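Local coordinates for protein metalloprotease stcE (PDB 4DNY) that is part of StcE, a secreted zinc metalloprotease (mucinase) of O-linked glycoproteins that aids adhesion and immune evasion in enterohemorrhagic E. coli infection, at residues E56-N61 / R82-A87. Residues are numbered along the deposited sequence; the frame is centred on the assembly and turned at random.
Sequences EIHTAN and RFVSSA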
ATOM      1  N   GLU A  56      -1.521   6.367  -1.097  1.00 10.24           N
ATOM      2  CA  GLU A  56      -2.757   5.799  -1.665  1.00 10.00           C
ATOM      3  C   GLU A  56      -2.443   5.434  -3.125  1.00  9.39           C
ATOM      4  O   GLU A  56      -2.110   6.326  -3.922  1.00 10.33           O
ATOM      5  CB  GLU A  56      -3.919   6.793  -1.586  1.00 10.87           C
ATOM      6  CG  GLU A  56      -5.178   6.236  -2.236  1.00 11.93           C
ATOM      7  CD  GLU A  56      -6.445   7.048  -1.905  1.00 15.92           C
ATOM      8  OE1 GLU A  56      -6.607   7.532  -0.776  1.00 15.53           O
ATOM      9  OE2 GLU A  56      -7.269   7.169  -2.768  1.00 18.92           O
ATOM     10  N   ILE A  57      -2.553   4.153  -3.427  1.00  9.25           N
ATOM     11  CA  ILE A  57      -2.202   3.615  -4.729  1.00  9.14           C
ATOM     12  C   ILE A  57      -3.437   3.294  -5.502  1.00  9.31           C
ATOM     13  O   ILE A  57      -4.343   2.609  -5.007  1.00  9.50           O
ATOM     14  CB  ILE A  57      -1.374   2.334  -4.532  1.00  9.04           C
ATOM     15  CG1 ILE A  57      -0.022   2.678  -3.926  1.00  9.94           C
ATOM     16  CG2 ILE A  57      -1.222   1.516  -5.877  1.00  9.55           C
ATOM     17  CD1 ILE A  57       0.739   1.449  -3.300  1.00 11.96           C
ATOM     18  N   HIS A  58      -3.507   3.836  -6.717  1.00 10.04           N
ATOM     19  CA  HIS A  58      -4.654   3.578  -7.623  1.00 10.16           C
ATOM     20  C   HIS A  58      -4.166   2.791  -8.817  1.00 10.05           C
ATOM     21  O   HIS A  58      -3.467   3.331  -9.677  1.00 10.46           O
ATOM     22  CB  HIS A  58      -5.205   4.887  -8.143  1.00 12.22           C
ATOM     23  CG  HIS A  58      -5.872   5.722  -7.111  1.00 12.77           C
ATOM     24  ND1 HIS A  58      -6.282   7.019  -7.387  1.00 16.05           N
ATOM     25  CD2 HIS A  58      -6.037   5.538  -5.776  1.00 15.59           C
ATOM     26  CE1 HIS A  58      -6.821   7.512  -6.276  1.00 18.02           C
ATOM     27  NE2 HIS A  58      -6.675   6.646  -5.276  1.00 15.13           N
ATOM     28  N   THR A  59      -4.489   1.482  -8.872  1.00  9.92           N
ATOM     29  CA  THR A  59      -4.241   0.693 -10.077  1.00 10.06           C
ATOM     30  C   THR A  59      -5.454   0.840 -11.000  1.00 10.17           C
ATOM     31  O   THR A  59      -6.588   1.061 -10.515  1.00 10.98           O
ATOM     32  CB  THR A  59      -3.963  -0.746  -9.745  1.00 10.01           C
ATOM     33  OG1 THR A  59      -4.979  -1.221  -8.876  1.00 11.81           O
ATOM     34  CG2 THR A  59      -2.551  -0.928  -9.085  1.00 10.92           C
ATOM     35  N   ALA A  60      -5.242   0.708 -12.287  1.00  9.95           N
ATOM     36  CA  ALA A  60      -6.316   0.858 -13.273  1.00 11.69           C
ATOM     37  C   ALA A  60      -5.966   0.067 -14.485  1.00 11.40           C
ATOM     38  O   ALA A  60      -4.841  -0.433 -14.615  1.00 11.82           O
ATOM     39  CB  ALA A  60      -6.503   2.375 -13.616  1.00 11.57           C
ATOM     40  N   ASN A  61      -6.934  -0.065 -15.428  1.00 11.86           N
ATOM     41  CA  ASN A  61      -6.612  -0.674 -16.697  1.00 12.34           C
ATOM     42  C   ASN A  61      -5.493   0.144 -17.383  1.00 12.63           C
ATOM     43  O   ASN A  61      -5.526   1.370 -17.425  1.00 13.76           O
ATOM     44  CB  ASN A  61      -7.849  -0.766 -17.554  1.00 12.48           C
ATOM     45  CG  ASN A  61      -8.859  -1.810 -17.061  1.00 12.54           C
ATOM     46  OD1 ASN A  61      -8.450  -2.781 -16.388  1.00 12.97           O
ATOM     47  ND2 ASN A  61     -10.123  -1.632 -17.402  1.00 14.09           N
ATOM     48  N   ARG A  82      -3.156   2.829   1.451  1.00 10.14           N
ATOM     49  CA  ARG A  82      -4.474   2.505   0.909  1.00  9.57           C
ATOM     50  C   ARG A  82      -4.330   2.077  -0.532  1.00  9.32           C
ATOM     51  O   ARG A  82      -3.518   2.642  -1.278  1.00 10.28           O
ATOM     52  CB  ARG A  82      -5.417   3.734   0.997  1.00 10.97           C
ATOM     53  CG  ARG A  82      -6.825   3.398   0.523  1.00 11.49           C
ATOM     54  CD  ARG A  82      -7.753   4.557   0.656  1.00 13.37           C
ATOM     55  NE  ARG A  82      -7.989   4.918   2.074  1.00 14.13           N
ATOM     56  CZ  ARG A  82      -7.741   6.096   2.615  1.00 15.38           C
ATOM     57  NH1 ARG A  82      -7.196   7.079   1.856  1.00 17.33           N
ATOM     58  NH2 ARG A  82      -8.031   6.374   3.894  1.00 18.31           N
ATOM     59  N   PHE A  83      -5.073   1.056  -0.941  1.00  9.31           N
ATOM     60  CA  PHE A  83      -5.156   0.607  -2.364  1.00  9.21           C
ATOM     61  C   PHE A  83      -6.563   0.786  -2.848  1.00  9.55           C
ATOM     62  O   PHE A  83      -7.500   0.429  -2.135  1.00 10.13           O
ATOM     63  CB  PHE A  83      -4.801  -0.866  -2.505  1.00  9.03           C
ATOM     64  CG  PHE A  83      -3.362  -1.153  -2.258  1.00  8.85           C
ATOM     65  CD1 PHE A  83      -2.476  -1.220  -3.297  1.00  9.73           C
ATOM     66  CD2 PHE A  83      -2.883  -1.376  -0.958  1.00  9.83           C
ATOM     67  CE1 PHE A  83      -1.128  -1.466  -3.057  1.00 10.49           C
ATOM     68  CE2 PHE A  83      -1.544  -1.663  -0.731  1.00 10.44           C
ATOM     69  CZ  PHE A  83      -0.681  -1.692  -1.780  1.00 11.23           C
ATOM     70  N   VAL A  84      -6.703   1.313  -4.065  1.00  9.64           N
ATOM     71  CA  VAL A  84      -7.961   1.345  -4.781  1.00 10.04           C
ATOM     72  C   VAL A  84      -7.778   0.818  -6.175  1.00 10.30           C
ATOM     73  O   VAL A  84      -7.016   1.408  -6.953  1.00 10.03           O
ATOM     74  CB  VAL A  84      -8.564   2.803  -4.829  1.00 11.12           C
ATOM     75  CG1 VAL A  84      -9.935   2.774  -5.529  1.00 11.95           C
ATOM     76  CG2 VAL A  84      -8.604   3.409  -3.445  1.00 12.92           C
ATOM     77  N   SER A  85      -8.380  -0.330  -6.476  1.00 10.11           N
ATOM     78  CA  SER A  85      -8.208  -0.957  -7.789  1.00  9.90           C
ATOM     79  C   SER A  85      -9.381  -0.646  -8.720  1.00 10.74           C
ATOM     80  O   SER A  85     -10.541  -0.941  -8.415  1.00 11.49           O
ATOM     81  CB  SER A  85      -8.116  -2.457  -7.671  1.00  9.79           C
ATOM     82  OG  SER A  85      -8.189  -3.001  -8.987  1.00 11.04           O
ATOM     83  N   SER A  86      -9.045  -0.132  -9.895  1.00 11.55           N
ATOM     84  CA  SER A  86     -10.019  -0.082 -11.004  0.50 12.70           C
ATOM     85  C   SER A  86      -9.460  -0.905 -12.172  1.00 12.82           C
ATOM     86  O   SER A  86      -9.847  -0.725 -13.326  1.00 13.79           O
ATOM     87  CB  SER A  86     -10.378   1.376 -11.391  0.50 14.85           C
ATOM     88  OG  SER A  86      -9.230   2.110 -11.719  0.50 12.67           O
ATOM     89  N   ALA A  87      -8.543  -1.832 -11.861  1.00 11.43           N
ATOM     90  CA  ALA A  87      -7.891  -2.694 -12.874  1.00 11.32           C
ATOM     91  C   ALA A  87      -8.618  -4.042 -12.935  1.00 11.86           C
ATOM     92  O   ALA A  87      -8.800  -4.680 -11.901  1.00 12.15           O
ATOM     93  CB  ALA A  87      -6.442  -2.936 -12.520  1.00 10.99           C
TER
HETATM   94  O   HOH W   1      -9.383   1.541 -15.326  1.00 16.88           O
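Glu56 and Arg82 meet in a salt bridge, OE1 to NH1 at 2.7 Å, with carboxylate and guanidinium planes nearly perpendicular. OE1 lies at the guanidinium edge, but NH1 approaches 32° out of the carboxylate plane. Lys25 also pairs with OE1, so two cations probably favour the charged carboxylate. Its other oxygen, OE2, takes a nearly straight bond from His58 NE2 (2.6 Å) on its anti lone pair, which fixes the imidazole. His58 CD2 lies 3.8 Å from Val84 CB, the two side chains pointing the same way. The extended glutamate thus serves both neighbours.

On the face of Ile57 and Phe83, CD1 of the isoleucine touches ring atom CE1 at 3.5 Å; these apolar side chains suit a buried face, where Leu37, Leu70 and Leu102 add to the packing.

Backbone bonds run Ile57 N to Arg82 O, Val84 N to Ile57 O, Ser86 N to Thr59 O (2.8 Å) and, weakly, Thr59 N to Val84 O. Farther on, a water links Asn61 N to Ser86 O, while Ser85 OG accepts from Ala87 N in an ST turn.

Strands 54-60 and 80-86 are thereby paired in parallel within the mixed five-stranded sheet of the StcE beta-sandwich domain.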